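Desmoplakin (Homo sapiens, PDB 3R6N) probably serves in desmosomal cell adhesion, its plakin domain contributing a rigid rod of four spectrin repeats. Local coordinates at residues E239-L244 / I365-L370. Residues are numbered along the deposited sequence; the frame is centred on the assembly and turned at random.
Sequences EQIKEL and INMKSL
Two torsion patterns bring M367 and I241 together. In M367, CG stands anti to its carbonyl carbon and the chain stays extended through chi2 (-152°), then bends at chi3 (-58°), which turns the CE methyl in among the side chains of the opposing helix. I241 likewise carries CG1 anti to its own carbonyl carbon and runs on extended to CD1. The two side chains lie alongside, pointing opposite ways, and CG1 of I241 lies 3.4 Å from CE of M367. From a neighbouring turn, L244 meets the same methyl tip to tip, its CD2 3.5 Å from M367 CE. Q240 takes part near its backbone: its CB is 3.9 Å from M367 CE, while its amide end turns off the partner helix, leaving CB as the touching side-chain atom. The methionine methyl thus touches I241 CG1, L244 CD2 and Q240 CB, atoms from adjoining turns of one helix, and M367 buries more surface here than any other residue. K368 contributes differently. Its aliphatic chain passes across that of I241 at about a right angle, where K368 CE and I241 CD1 are 3.9 Å apart. The interface is apolar in its cross-segment contacts, with 240 Å² buried in total. The short segments run roughly antiparallel, at 152° between their directions and 10.5 Å between their axes, consistent with antiparallel helix packing in a spectrin-repeat rod; 239-244 lies in the spectrin-like range. This contact joins helix 234-265 to helix 340-384, which the SH3 domain separates in sequence. Y226, in a loop, touches Q240 and L244, while W360 donates to the carbonyl of L244. On helix 340-384, N366 OD1 and S369 OG each hydrogen-bond to S420 OG, and N416 of helix 399-417 packs against K368 and S369.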
loop_
_atom_site.group_PDB
_atom_site.type_symbol
_atom_site.label_atom_id
_atom_site.label_comp_id
_atom_site.label_asym_id
_atom_site.label_seq_id
_atom_site.Cartn_x
_atom_site.Cartn_y
_atom_site.Cartn_z
ATOM N N GLU A 239 17.551 44.241 -19.546
ATOM C CA GLU A 239 17.592 43.756 -18.171
ATOM C C GLU A 239 16.391 42.866 -17.874
ATOM O O GLU A 239 16.495 41.897 -17.121
ATOM C CB GLU A 239 17.639 44.933 -17.196
ATOM C CG GLU A 239 18.901 45.776 -17.314
ATOM C CD GLU A 239 18.681 47.224 -16.916
ATOM O OE1 GLU A 239 17.508 47.649 -16.835
ATOM O OE2 GLU A 239 19.681 47.940 -16.691
ATOM N N GLN A 240 15.252 43.203 -18.470
ATOM C CA GLN A 240 14.049 42.389 -18.347
ATOM C C GLN A 240 14.241 41.044 -19.030
ATOM O O GLN A 240 13.801 40.011 -18.530
ATOM C CB GLN A 240 12.849 43.108 -18.961
ATOM C CG GLN A 240 12.205 44.141 -18.053
ATOM C CD GLN A 240 11.335 43.513 -16.980
ATOM O OE1 GLN A 240 11.773 42.619 -16.250
ATOM N NE2 GLN A 240 10.092 43.975 -16.881
ATOM N N ILE A 241 14.901 41.068 -20.184
ATOM C CA ILE A 241 15.189 39.853 -20.931
ATOM C C ILE A 241 16.122 38.932 -20.153
ATOM O O ILE A 241 15.993 37.711 -20.215
ATOM C CB ILE A 241 15.821 40.172 -22.294
ATOM C CG1 ILE A 241 14.801 40.853 -23.201
ATOM C CG2 ILE A 241 16.331 38.908 -22.956
ATOM C CD1 ILE A 241 15.284 41.027 -24.617
ATOM N N LYS A 242 17.061 39.519 -19.423
ATOM C CA LYS A 242 17.996 38.731 -18.629
ATOM C C LYS A 242 17.282 38.007 -17.493
ATOM O O LYS A 242 17.548 36.835 -17.231
ATOM C CB LYS A 242 19.140 39.599 -18.103
ATOM C CG LYS A 242 20.127 40.007 -19.184
ATOM C CD LYS A 242 21.220 40.914 -18.651
ATOM C CE LYS A 242 22.157 41.349 -19.771
ATOM N NZ LYS A 242 23.166 42.345 -19.315
ATOM N N GLU A 243 16.369 38.703 -16.823
ATOM C CA GLU A 243 15.546 38.070 -15.800
ATOM C C GLU A 243 14.609 37.053 -16.440
ATOM O O GLU A 243 14.332 35.997 -15.874
ATOM C CB GLU A 243 14.734 39.111 -15.028
ATOM C CG GLU A 243 15.491 39.778 -13.896
ATOM C CD GLU A 243 14.606 40.695 -13.073
ATOM O OE1 GLU A 243 14.318 41.820 -13.537
ATOM O OE2 GLU A 243 14.191 40.288 -11.964
ATOM N N LEU A 244 14.130 37.382 -17.633
ATOM C CA LEU A 244 13.202 36.525 -18.353
ATOM C C LEU A 244 13.861 35.201 -18.727
ATOM O O LEU A 244 13.180 34.213 -18.990
ATOM C CB LEU A 244 12.705 37.237 -19.611
ATOM C CG LEU A 244 11.461 36.672 -20.292
ATOM C CD1 LEU A 244 10.228 36.945 -19.446
ATOM C CD2 LEU A 244 11.305 37.273 -21.677
ATOM N N ILE A 365 9.760 36.690 -27.528
ATOM C CA ILE A 365 9.850 37.213 -28.883
ATOM C C ILE A 365 9.283 38.621 -28.962
ATOM O O ILE A 365 9.722 39.425 -29.778
ATOM C CB ILE A 365 9.124 36.303 -29.889
ATOM C CG1 ILE A 365 7.629 36.252 -29.577
ATOM C CG2 ILE A 365 9.723 34.903 -29.872
ATOM C CD1 ILE A 365 6.885 35.186 -30.352
ATOM N N ASN A 366 8.306 38.917 -28.110
ATOM C CA ASN A 366 7.750 40.260 -28.043
ATOM C C ASN A 366 8.823 41.276 -27.697
ATOM O O ASN A 366 8.947 42.308 -28.354
ATOM C CB ASN A 366 6.612 40.338 -27.025
ATOM C CG ASN A 366 5.258 40.055 -27.644
ATOM O OD1 ASN A 366 5.039 40.308 -28.828
ATOM N ND2 ASN A 366 4.338 39.530 -26.841
ATOM N N MET A 367 9.606 40.977 -26.669
ATOM C CA MET A 367 10.676 41.874 -26.256
ATOM C C MET A 367 11.853 41.823 -27.223
ATOM O O MET A 367 12.427 42.856 -27.561
ATOM C CB MET A 367 11.122 41.558 -24.832
ATOM C CG MET A 367 9.971 41.568 -23.844
ATOM S SD MET A 367 10.460 42.009 -22.169
ATOM C CE MET A 367 11.689 40.753 -21.833
ATOM N N LYS A 368 12.204 40.625 -27.676
ATOM C CA LYS A 368 13.289 40.469 -28.637
ATOM C C LYS A 368 13.053 41.326 -29.877
ATOM O O LYS A 368 13.999 41.823 -30.494
ATOM C CB LYS A 368 13.473 38.997 -29.020
ATOM C CG LYS A 368 14.551 38.282 -28.213
ATOM C CD LYS A 368 15.938 38.825 -28.548
ATOM C CE LYS A 368 16.897 38.729 -27.366
ATOM N NZ LYS A 368 17.174 37.323 -26.962
ATOM N N SER A 369 11.786 41.500 -30.234
ATOM C CA SER A 369 11.427 42.298 -31.395
ATOM C C SER A 369 11.431 43.776 -31.045
ATOM O O SER A 369 11.681 44.622 -31.899
ATOM C CB SER A 369 10.053 41.895 -31.927
ATOM O OG SER A 369 9.029 42.301 -31.035
ATOM N N LEU A 370 11.144 44.089 -29.787
ATOM C CA LEU A 370 11.152 45.476 -29.350
ATOM C C LEU A 370 12.586 45.973 -29.240
ATOM O O LEU A 370 12.844 47.174 -29.298
ATOM C CB LEU A 370 10.430 45.633 -28.014
ATOM C CG LEU A 370 10.269 47.085 -27.564
ATOM C CD1 LEU A 370 9.489 47.879 -28.602
ATOM C CD2 LEU A 370 9.597 47.164 -26.205
#